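Local coordinates for hypothetical protein TA0175 (Thermoplasma acidophilum, PDB 1L6R), which catalyses the magnesium-dependent hydrolysis of 2-phosphoglycolate to glycolate and phosphate and, less efficiently, the release of phosphate from inorganic pyrophosphate, at residues A[22-25]-A[26-29]; A[31-34]-A[35-39]; A[102-105]-A[106-110]; A[199-202]-A[203-207]. The protein carries 1 engineered substitution. One frame throughout, in Å; residues are numbered along the deposited sequence.

Contact 1: residues A[22-25]-A[26-29]; sequences LIST and KAIE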
loop_
_atom_site.group_PDB
_atom_site.type_symbol
_atom_site.label_atom_id
_atom_site.label_comp_id
_atom_site.label_asym_id
_atom_site.label_seq_id
_atom_site.Cartn_x
_atom_site.Cartn_y
_atom_site.Cartn_z
ATOM N N LEU A 22 3.645 27.883 -7.245
ATOM C CA LEU A 22 4.450 28.647 -6.295
ATOM C C LEU A 22 4.091 28.210 -4.883
ATOM O O LEU A 22 2.949 27.829 -4.610
ATOM C CB LEU A 22 4.196 30.152 -6.450
ATOM C CG LEU A 22 4.406 30.726 -7.858
ATOM C CD1 LEU A 22 4.270 32.244 -7.812
ATOM C CD2 LEU A 22 5.767 30.322 -8.391
ATOM N N ILE A 23 5.052 28.262 -3.971
ATOM C CA ILE A 23 4.773 27.863 -2.604
ATOM C C ILE A 23 3.802 28.864 -1.959
ATOM O O ILE A 23 3.907 30.082 -2.144
ATOM C CB ILE A 23 6.098 27.746 -1.790
ATOM C CG1 ILE A 23 5.871 26.925 -0.522
ATOM C CG2 ILE A 23 6.666 29.127 -1.473
ATOM C CD1 ILE A 23 5.854 25.424 -0.793
ATOM N N SER A 24 2.828 28.333 -1.235
ATOM C CA SER A 24 1.842 29.164 -0.560
ATOM C C SER A 24 2.428 29.746 0.722
ATOM O O SER A 24 2.824 29.005 1.617
ATOM C CB SER A 24 0.619 28.310 -0.235
ATOM O OG SER A 24 -0.202 28.954 0.726
ATOM N N THR A 25 2.487 31.073 0.816
ATOM C CA THR A 25 3.029 31.668 2.029
ATOM C C THR A 25 2.105 31.430 3.221
ATOM O O THR A 25 2.572 31.301 4.353
ATOM C CB THR A 25 3.294 33.172 1.860
ATOM O OG1 THR A 25 2.086 33.836 1.479
ATOM C CG2 THR A 25 4.352 33.396 0.797
ATOM N N LYS A 26 0.799 31.356 2.976
ATOM C CA LYS A 26 -0.132 31.071 4.064
ATOM C C LYS A 26 0.138 29.657 4.589
ATOM O O LYS A 26 0.096 29.412 5.795
ATOM C CB LYS A 26 -1.580 31.188 3.588
ATOM C CG LYS A 26 -2.029 32.621 3.340
ATOM C CD LYS A 26 -3.479 32.662 2.913
ATOM C CE LYS A 26 -3.926 34.081 2.605
ATOM N NZ LYS A 26 -5.333 34.093 2.112
ATOM N N ALA A 27 0.426 28.718 3.688
ATOM C CA ALA A 27 0.721 27.352 4.125
ATOM C C ALA A 27 2.020 27.333 4.941
ATOM O O ALA A 27 2.131 26.615 5.935
ATOM C CB ALA A 27 0.835 26.422 2.915
ATOM N N ILE A 28 3.006 28.121 4.515
ATOM C CA ILE A 28 4.269 28.200 5.234
ATOM C C ILE A 28 4.030 28.697 6.662
ATOM O O ILE A 28 4.535 28.113 7.614
ATOM C CB ILE A 28 5.257 29.169 4.543
ATOM C CG1 ILE A 28 5.726 28.585 3.205
ATOM C CG2 ILE A 28 6.462 29.412 5.450
ATOM C CD1 ILE A 28 6.537 29.566 2.359
ATOM N N GLU A 29 3.256 29.769 6.816
ATOM C CA GLU A 29 3.009 30.282 8.160
ATOM C C GLU A 29 2.186 29.303 8.994
ATOM O O GLU A 29 2.398 29.200 10.199
ATOM C CB GLU A 29 2.328 31.650 8.113
ATOM C CG GLU A 29 3.182 32.768 7.470
ATOM C CD GLU A 29 4.511 33.059 8.195
ATOM O OE1 GLU A 29 4.757 32.532 9.305
ATOM O OE2 GLU A 29 5.324 33.841 7.646
HETATM O O HOH W 1 -0.729 31.621 0.343
#

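Contact 2: residues A[31-34]-A[35-39]; sequences IRSA and EKKGL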
loop_
_atom_site.group_PDB
_atom_site.type_symbol
_atom_site.label_atom_id
_atom_site.label_comp_id
_atom_site.label_asym_id
_atom_site.label_seq_id
_atom_site.Cartn_x
_atom_site.Cartn_y
_atom_site.Cartn_z
ATOM N N ILE A 31 2.323 26.059 8.781
ATOM C CA ILE A 31 3.262 25.030 9.192
ATOM C C ILE A 31 4.123 25.524 10.359
ATOM O O ILE A 31 4.282 24.824 11.354
ATOM C CB ILE A 31 4.160 24.608 8.006
ATOM C CG1 ILE A 31 3.348 23.742 7.035
ATOM C CG2 ILE A 31 5.398 23.850 8.507
ATOM C CD1 ILE A 31 4.042 23.501 5.708
ATOM N N ARG A 32 4.670 26.729 10.243
ATOM C CA ARG A 32 5.506 27.248 11.323
ATOM C C ARG A 32 4.712 27.416 12.614
ATOM O O ARG A 32 5.232 27.136 13.688
ATOM C CB ARG A 32 6.147 28.575 10.917
ATOM C CG ARG A 32 7.167 28.410 9.798
ATOM C CD ARG A 32 7.686 29.754 9.329
ATOM N NE ARG A 32 8.645 29.602 8.234
ATOM C CZ ARG A 32 9.101 30.608 7.495
ATOM N NH1 ARG A 32 8.690 31.850 7.732
ATOM N NH2 ARG A 32 9.955 30.370 6.504
ATOM N N SER A 33 3.463 27.860 12.505
ATOM C CA SER A 33 2.622 28.033 13.687
ATOM C C SER A 33 2.387 26.684 14.363
ATOM O O SER A 33 2.564 26.551 15.574
ATOM C CB SER A 33 1.282 28.663 13.307
ATOM O OG SER A 33 1.436 30.018 12.911
ATOM N N ALA A 34 2.006 25.675 13.583
ATOM C CA ALA A 34 1.753 24.352 14.146
ATOM C C ALA A 34 3.012 23.751 14.763
ATOM O O ALA A 34 2.953 23.128 15.822
ATOM C CB ALA A 34 1.189 23.420 13.079
ATOM N N GLU A 35 4.155 23.930 14.104
ATOM C CA GLU A 35 5.406 23.398 14.636
ATOM C C GLU A 35 5.751 24.050 15.969
ATOM O O GLU A 35 6.222 23.377 16.881
ATOM C CB GLU A 35 6.548 23.596 13.633
ATOM C CG GLU A 35 6.357 22.780 12.365
ATOM C CD GLU A 35 7.512 22.955 11.404
ATOM O OE1 GLU A 35 8.030 24.088 11.323
ATOM O OE2 GLU A 35 7.905 21.979 10.724
ATOM N N LYS A 36 5.506 25.353 16.091
ATOM C CA LYS A 36 5.794 26.033 17.352
ATOM C C LYS A 36 4.941 25.443 18.474
ATOM O O LYS A 36 5.358 25.436 19.636
ATOM C CB LYS A 36 5.531 27.540 17.245
ATOM C CG LYS A 36 6.641 28.315 16.554
ATOM C CD LYS A 36 6.569 29.805 16.865
ATOM C CE LYS A 36 5.219 30.394 16.503
ATOM N NZ LYS A 36 5.211 31.882 16.605
ATOM N N LYS A 37 3.752 24.953 18.128
ATOM C CA LYS A 37 2.851 24.356 19.112
ATOM C C LYS A 37 3.168 22.888 19.384
ATOM O O LYS A 37 2.460 22.226 20.148
ATOM C CB LYS A 37 1.392 24.493 18.665
ATOM C CG LYS A 37 0.811 25.891 18.831
ATOM C CD LYS A 37 1.647 26.909 18.091
ATOM C CE LYS A 37 0.988 28.268 18.028
ATOM N NZ LYS A 37 1.799 29.167 17.167
ATOM N N GLY A 38 4.215 22.374 18.743
ATOM C CA GLY A 38 4.621 20.999 18.978
ATOM C C GLY A 38 4.469 19.956 17.884
ATOM O O GLY A 38 4.898 18.819 18.075
ATOM N N LEU A 39 3.875 20.319 16.751
ATOM C CA LEU A 39 3.692 19.362 15.664
ATOM C C LEU A 39 4.986 19.107 14.904
ATOM O O LEU A 39 5.759 20.035 14.662
ATOM C CB LEU A 39 2.642 19.883 14.676
ATOM C CG LEU A 39 2.325 19.002 13.459
ATOM C CD1 LEU A 39 1.598 17.740 13.903
ATOM C CD2 LEU A 39 1.470 19.777 12.472
#

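Contact 3: residues A[102-105]-A[106-110]; sequences MRSI and LTNRW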
loop_
_atom_site.group_PDB
_atom_site.type_symbol
_atom_site.label_atom_id
_atom_site.label_comp_id
_atom_site.label_asym_id
_atom_site.label_seq_id
_atom_site.Cartn_x
_atom_site.Cartn_y
_atom_site.Cartn_z
ATOM N N MET A 102 9.769 8.912 -24.669
ATOM C CA MET A 102 10.203 8.987 -23.271
ATOM C C MET A 102 11.571 9.657 -23.233
ATOM O O MET A 102 12.488 9.266 -23.962
ATOM C CB MET A 102 10.287 7.591 -22.671
ATOM C CG MET A 102 10.380 7.574 -21.159
ATOM S SD MET A 102 10.699 5.914 -20.543
ATOM C CE MET A 102 10.458 6.183 -18.770
ATOM N N ARG A 103 11.726 10.656 -22.375
ATOM C CA ARG A 103 12.984 11.381 -22.321
ATOM C C ARG A 103 13.356 11.864 -20.930
ATOM O O ARG A 103 12.492 12.100 -20.077
ATOM C CB ARG A 103 12.920 12.569 -23.283
ATOM C CG ARG A 103 11.651 13.398 -23.155
ATOM C CD ARG A 103 11.528 14.397 -24.305
ATOM N NE ARG A 103 10.376 15.285 -24.162
ATOM C CZ ARG A 103 9.115 14.929 -24.386
ATOM N NH1 ARG A 103 8.821 13.695 -24.771
ATOM N NH2 ARG A 103 8.142 15.816 -24.224
ATOM N N SER A 104 14.657 12.018 -20.725
ATOM C CA SER A 104 15.209 12.475 -19.459
ATOM C C SER A 104 14.871 13.940 -19.195
ATOM O O SER A 104 14.525 14.700 -20.110
ATOM C CB SER A 104 16.732 12.300 -19.479
ATOM O OG SER A 104 17.293 12.559 -18.203
ATOM N N ILE A 105 14.964 14.330 -17.927
ATOM C CA ILE A 105 14.715 15.701 -17.533
ATOM C C ILE A 105 15.933 16.177 -16.767
ATOM O O ILE A 105 16.690 15.368 -16.208
ATOM C CB ILE A 105 13.436 15.839 -16.679
ATOM C CG1 ILE A 105 13.544 15.013 -15.392
ATOM C CG2 ILE A 105 12.246 15.381 -17.492
ATOM C CD1 ILE A 105 12.311 15.115 -14.486
ATOM N N LEU A 106 16.125 17.487 -16.739
ATOM C CA LEU A 106 17.297 18.041 -16.084
ATOM C C LEU A 106 17.502 17.586 -14.646
ATOM O O LEU A 106 18.625 17.236 -14.275
ATOM C CB LEU A 106 17.270 19.571 -16.147
ATOM C CG LEU A 106 18.493 20.275 -15.549
ATOM C CD1 LEU A 106 18.751 21.579 -16.283
ATOM C CD2 LEU A 106 18.272 20.525 -14.061
ATOM N N THR A 107 16.447 17.560 -13.837
ATOM C CA THR A 107 16.636 17.183 -12.438
ATOM C C THR A 107 17.134 15.765 -12.207
ATOM O O THR A 107 17.521 15.428 -11.090
ATOM C CB THR A 107 15.360 17.411 -11.594
ATOM O OG1 THR A 107 14.249 16.744 -12.206
ATOM C CG2 THR A 107 15.070 18.910 -11.453
ATOM N N ASN A 108 17.149 14.929 -13.241
ATOM C CA ASN A 108 17.665 13.578 -13.048
ATOM C C ASN A 108 19.134 13.593 -12.637
ATOM O O ASN A 108 19.617 12.623 -12.062
ATOM C CB ASN A 108 17.485 12.732 -14.309
ATOM C CG ASN A 108 16.063 12.236 -14.466
ATOM O OD1 ASN A 108 15.273 12.255 -13.517
ATOM N ND2 ASN A 108 15.731 11.778 -15.662
ATOM N N ARG A 109 19.832 14.698 -12.900
ATOM C CA ARG A 109 21.246 14.795 -12.521
ATOM C C ARG A 109 21.395 14.754 -10.995
ATOM O O ARG A 109 22.487 14.519 -10.464
ATOM C CB ARG A 109 21.870 16.076 -13.079
ATOM C CG ARG A 109 21.306 17.371 -12.506
ATOM C CD ARG A 109 22.005 18.585 -13.120
ATOM N NE ARG A 109 23.403 18.603 -12.701
ATOM C CZ ARG A 109 24.343 19.420 -13.165
ATOM N NH1 ARG A 109 24.068 20.327 -14.092
ATOM N NH2 ARG A 109 25.576 19.314 -12.696
ATOM N N TRP A 110 20.290 14.966 -10.290
ATOM C CA TRP A 110 20.303 14.939 -8.836
ATOM C C TRP A 110 19.499 13.780 -8.246
ATOM O O TRP A 110 19.325 13.708 -7.032
ATOM C CB TRP A 110 19.774 16.263 -8.282
ATOM C CG TRP A 110 20.576 17.445 -8.726
ATOM C CD1 TRP A 110 21.931 17.603 -8.631
ATOM C CD2 TRP A 110 20.078 18.638 -9.352
ATOM N NE1 TRP A 110 22.304 18.813 -9.163
ATOM C CE2 TRP A 110 21.189 19.470 -9.613
ATOM C CE3 TRP A 110 18.800 19.086 -9.714
ATOM C CZ2 TRP A 110 21.063 20.719 -10.219
ATOM C CZ3 TRP A 110 18.672 20.334 -10.317
ATOM C CH2 TRP A 110 19.801 21.136 -10.562
#

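Contact 4: residues A[199-202]-A[203-207]; sequences DNIK and AVSDF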
loop_
_atom_site.group_PDB
_atom_site.type_symbol
_atom_site.label_atom_id
_atom_site.label_comp_id
_atom_site.label_asym_id
_atom_site.label_seq_id
_atom_site.Cartn_x
_atom_site.Cartn_y
_atom_site.Cartn_z
ATOM N N ASP A 199 -12.305 12.769 -5.786
ATOM C CA ASP A 199 -13.422 12.201 -5.057
ATOM C C ASP A 199 -13.014 11.040 -4.160
ATOM O O ASP A 199 -13.477 10.952 -3.031
ATOM C CB ASP A 199 -14.505 11.704 -6.025
ATOM C CG ASP A 199 -15.329 12.831 -6.623
ATOM O OD1 ASP A 199 -15.227 13.987 -6.160
ATOM O OD2 ASP A 199 -16.104 12.546 -7.564
ATOM N N ASN A 200 -12.161 10.143 -4.652
ATOM C CA ASN A 200 -11.780 8.989 -3.841
ATOM C C ASN A 200 -10.967 9.383 -2.611
ATOM O O ASN A 200 -11.078 8.750 -1.557
ATOM C CB ASN A 200 -11.015 7.960 -4.686
ATOM C CG ASN A 200 -11.940 7.102 -5.535
ATOM O OD1 ASN A 200 -13.150 7.325 -5.588
ATOM N ND2 ASN A 200 -11.368 6.115 -6.210
ATOM N N ILE A 201 -10.159 10.431 -2.743
ATOM C CA ILE A 201 -9.368 10.908 -1.615
ATOM C C ILE A 201 -10.318 11.559 -0.609
ATOM O O ILE A 201 -10.207 11.329 0.585
ATOM C CB ILE A 201 -8.271 11.900 -2.081
ATOM C CG1 ILE A 201 -7.129 11.126 -2.765
ATOM C CG2 ILE A 201 -7.732 12.703 -0.893
ATOM C CD1 ILE A 201 -6.341 10.189 -1.842
ATOM N N LYS A 202 -11.268 12.355 -1.085
ATOM C CA LYS A 202 -12.220 12.971 -0.170
ATOM C C LYS A 202 -13.020 11.916 0.589
ATOM O O LYS A 202 -13.255 12.037 1.793
ATOM C CB LYS A 202 -13.215 13.851 -0.929
ATOM C CG LYS A 202 -12.629 15.141 -1.474
ATOM C CD LYS A 202 -13.711 15.992 -2.127
ATOM C CE LYS A 202 -13.153 17.320 -2.596
ATOM N NZ LYS A 202 -14.230 18.172 -3.182
ATOM N N ALA A 203 -13.438 10.873 -0.119
ATOM C CA ALA A 203 -14.264 9.832 0.480
ATOM C C ALA A 203 -13.640 9.086 1.654
ATOM O O ALA A 203 -14.361 8.525 2.484
ATOM C CB ALA A 203 -14.717 8.847 -0.602
ATOM N N VAL A 204 -12.314 9.074 1.742
ATOM C CA VAL A 204 -11.665 8.395 2.867
ATOM C C VAL A 204 -11.045 9.373 3.859
ATOM O O VAL A 204 -10.437 8.959 4.848
ATOM C CB VAL A 204 -10.566 7.409 2.394
ATOM C CG1 VAL A 204 -11.199 6.287 1.563
ATOM C CG2 VAL A 204 -9.503 8.147 1.585
ATOM N N SER A 205 -11.218 10.668 3.609
ATOM C CA SER A 205 -10.637 11.687 4.484
ATOM C C SER A 205 -11.462 11.946 5.735
ATOM O O SER A 205 -12.691 11.858 5.716
ATOM C CB SER A 205 -10.463 13.008 3.725
ATOM O OG SER A 205 -9.441 12.906 2.747
ATOM N N ASP A 206 -10.771 12.257 6.829
ATOM C CA ASP A 206 -11.446 12.580 8.081
ATOM C C ASP A 206 -11.938 14.019 8.031
ATOM O O ASP A 206 -12.910 14.377 8.687
ATOM C CB ASP A 206 -10.492 12.399 9.257
ATOM C CG ASP A 206 -10.141 10.955 9.482
ATOM O OD1 ASP A 206 -11.057 10.181 9.835
ATOM O OD2 ASP A 206 -8.965 10.584 9.305
ATOM N N PHE A 207 -11.263 14.849 7.245
ATOM C CA PHE A 207 -11.648 16.241 7.109
ATOM C C PHE A 207 -11.370 16.719 5.691
ATOM O O PHE A 207 -10.247 16.580 5.186
ATOM C CB PHE A 207 -10.878 17.118 8.103
ATOM C CG PHE A 207 -11.251 18.574 8.039
ATOM C CD1 PHE A 207 -12.478 19.013 8.524
ATOM C CD2 PHE A 207 -10.383 19.504 7.470
ATOM C CE1 PHE A 207 -12.836 20.359 8.445
ATOM C CE2 PHE A 207 -10.729 20.846 7.387
ATOM C CZ PHE A 207 -11.957 21.279 7.875
HETATM O O HOH W 2 -15.220 12.608 3.567
#

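Contact 1: residues A[22-25]-A[26-29]
Ile23 lays its branched side chain across that of Ile28 at about a right angle, CG2 of Ile23 meeting CD1 of Ile28 at 3.9 Å. The two flank the start of helix 25-36, one just before the N-cap residue Ser24 and the other in the first turn, which makes them a hydrophobic staple beside an N-cap. Both also rest on Leu59 of helix 49-60, so the staple continues into the packing of two helices of the HAD core. Ser24 OG is anti to its own backbone N (chi1 164°), which puts the hydroxyl on the carbonyl side, over the first turn, where it accepts from Ala27 N at 3.0 Å. Serine suits this place because its short arm can take up an N-H that has no earlier helical carbonyl to bind. Ala27, small and buried, brings CB to 3.5 Å from Ser24 OG and also touches Leu16. Regular helix bonding starts at once, from Ile28 N to Ser24 O (3.0 Å) and from Glu29 N to Thr25 O (3.0 Å). Lys26 stretches away to a salt bridge with Glu215, while its backbone N donates to a water 3.1 Å away that is also hydrogen-bonded, at 2.7 Å, to Ser24 OG.

Contact 2: residues A[31-34]-A[35-39]
Ala34 and Leu39 supply the apolar part of this helix end: CD2 of Leu39 comes to 3.7 Å from CB of Ala34, and both side chains pack against Phe221 of helix 215-223. Alanine is small enough to let the helix pack closely on Phe221, and the buried leucine places its side chain in the interior as the main chain leaves the helix. One turn earlier, Ile31 and Glu35 lie side by side and point the same way, with Glu35 CD 3.7 Å from Ile31 CG2. The Glu35 carboxylate accepts from Asn62 N.

Among the polar contacts, Glu35 N to Ile31 O and Lys36 N to Arg32 O are ordinary helical bonds. Lys37 N donates to Ser33 O at 3.2 Å. NZ of the same lysine approaches Ser33 O from the opposite face of the carbonyl plane, but this bond is doubtful, CD crowding the same oxygen. The bend at chi2 (56°) turns the chain back over the last turn; a positive charge there would probably be favourable beside the C-terminal carbonyls.

The closing bonds run from Leu39 N to Ala34 O (3.1 Å) and from Gly38 N to Glu35 O (2.9 Å). Gly38 has a positive phi of 112°, at which a CB would press on the carbonyl oxygen of Lys37. This pair of bonds, the glycine and the Ala34-Leu39 touch make the Schellman motif ending helix 25-36.

Contact 3: residues A[102-105]-A[106-110]
With chi1 at -172°, Ser104 holds OG on the side of its carbonyl carbon, where it accepts from Asn108 ND2 at 3.1 Å. The bond is fairly straight, 154° at the hydrogen, and the hydroxyl sits slightly out of the amide plane. Serine suits the spot because its small side chain fits beside Leu93 of helix 87-96 while OG reaches Asn108.

Next, Ile105 offers both backbone and side chain. Its carbonyl O takes Asn108 N at 3.0 Å, from well above the carbonyl plane, in keeping with the tight 3-10 winding of 106-110. This short 3-10 segment lies in the connection from helix 87-96 to strand 115-117, the first strand of the small antiparallel sheet in the cap domain of this HAD phosphatase. The Ile105 side chain leans over the turn: CD1 approaches Thr107 OG1 to 3.4 Å, and CG1 lies 3.8 Å from Asn108 OD1, the asparagine crossing it at about a right angle.

Asparagine suits its position because one amide serves several partners, ND2 also donating to Gly116 O and OD1 accepting from Arg111 NH1. A leucine here would probably leave Ser104 OG and Gly116 O without this donor and Arg111 NH1 without one of its acceptors, weakening the tie to strand 115-117. Thr107 OG1 shares the same Arg111 NH1, which gathers two neighbouring oxygens of the turn.

Contact 4: residues A[199-202]-A[203-207]
Ser205 has OG anti to its carbonyl carbon (chi1 -70°), and this torsion swings the hydroxyl back to Ile201 O, to which it donates at 2.8 Å. With Val204 CG1 anti to the carbonyl carbon (chi1 -64°), CG2 falls between backbone N and carbonyl carbon and comes to 3.4 Å from Ile201 O. The setting is the last turn of helix 199-204, in a beta-alpha-beta crossover between strands 190-193 and 207-208. Of the bonds between 199-202 and 203-207, the one from Ala203 N to Asp199 O (2.9 Å) has the i to i-4 helical spacing. Beyond it the winding tightens: Val204 N reaches Ile201 O at 3.3 Å, and Ser205 N reaches Lys202 O at 3.1 Å. The hydroxyl and Val204 N approach Ile201 O from opposite faces of its plane. An alanine in place of Ser205 would probably cost Ile201 O its short hydroxyl donor and leave the chain at the helix exit less firmly held. Ile201, buried, packs on Cys193 and Phe185, while Asn200 ND2 turns outward to Glu132 of the second subunit. Serine suits this exit because its hydroxyl supplies a donor to the last turn just where the main chain departs.

How the contacts relate
All four contacts are local and in series; none nests in or crosses another, and each closes only a turn. Contact 1 starts helix 25-36 and contact 2 ends it, their centres 14 Å apart, so the two together mark off one helix of the HAD core, set against helix 49-60 and helix 215-223. Farther along, contact 3 shapes the link from helix 87-96 to strand 115-117 in the cap domain, its centre 35 Å from that of contact 2, across the centre of the chain. Contact 4 comes last, back in the core, where helix 199-204 leads to strand 207-208, outermost in the sheet of this chain, and meets the second subunit.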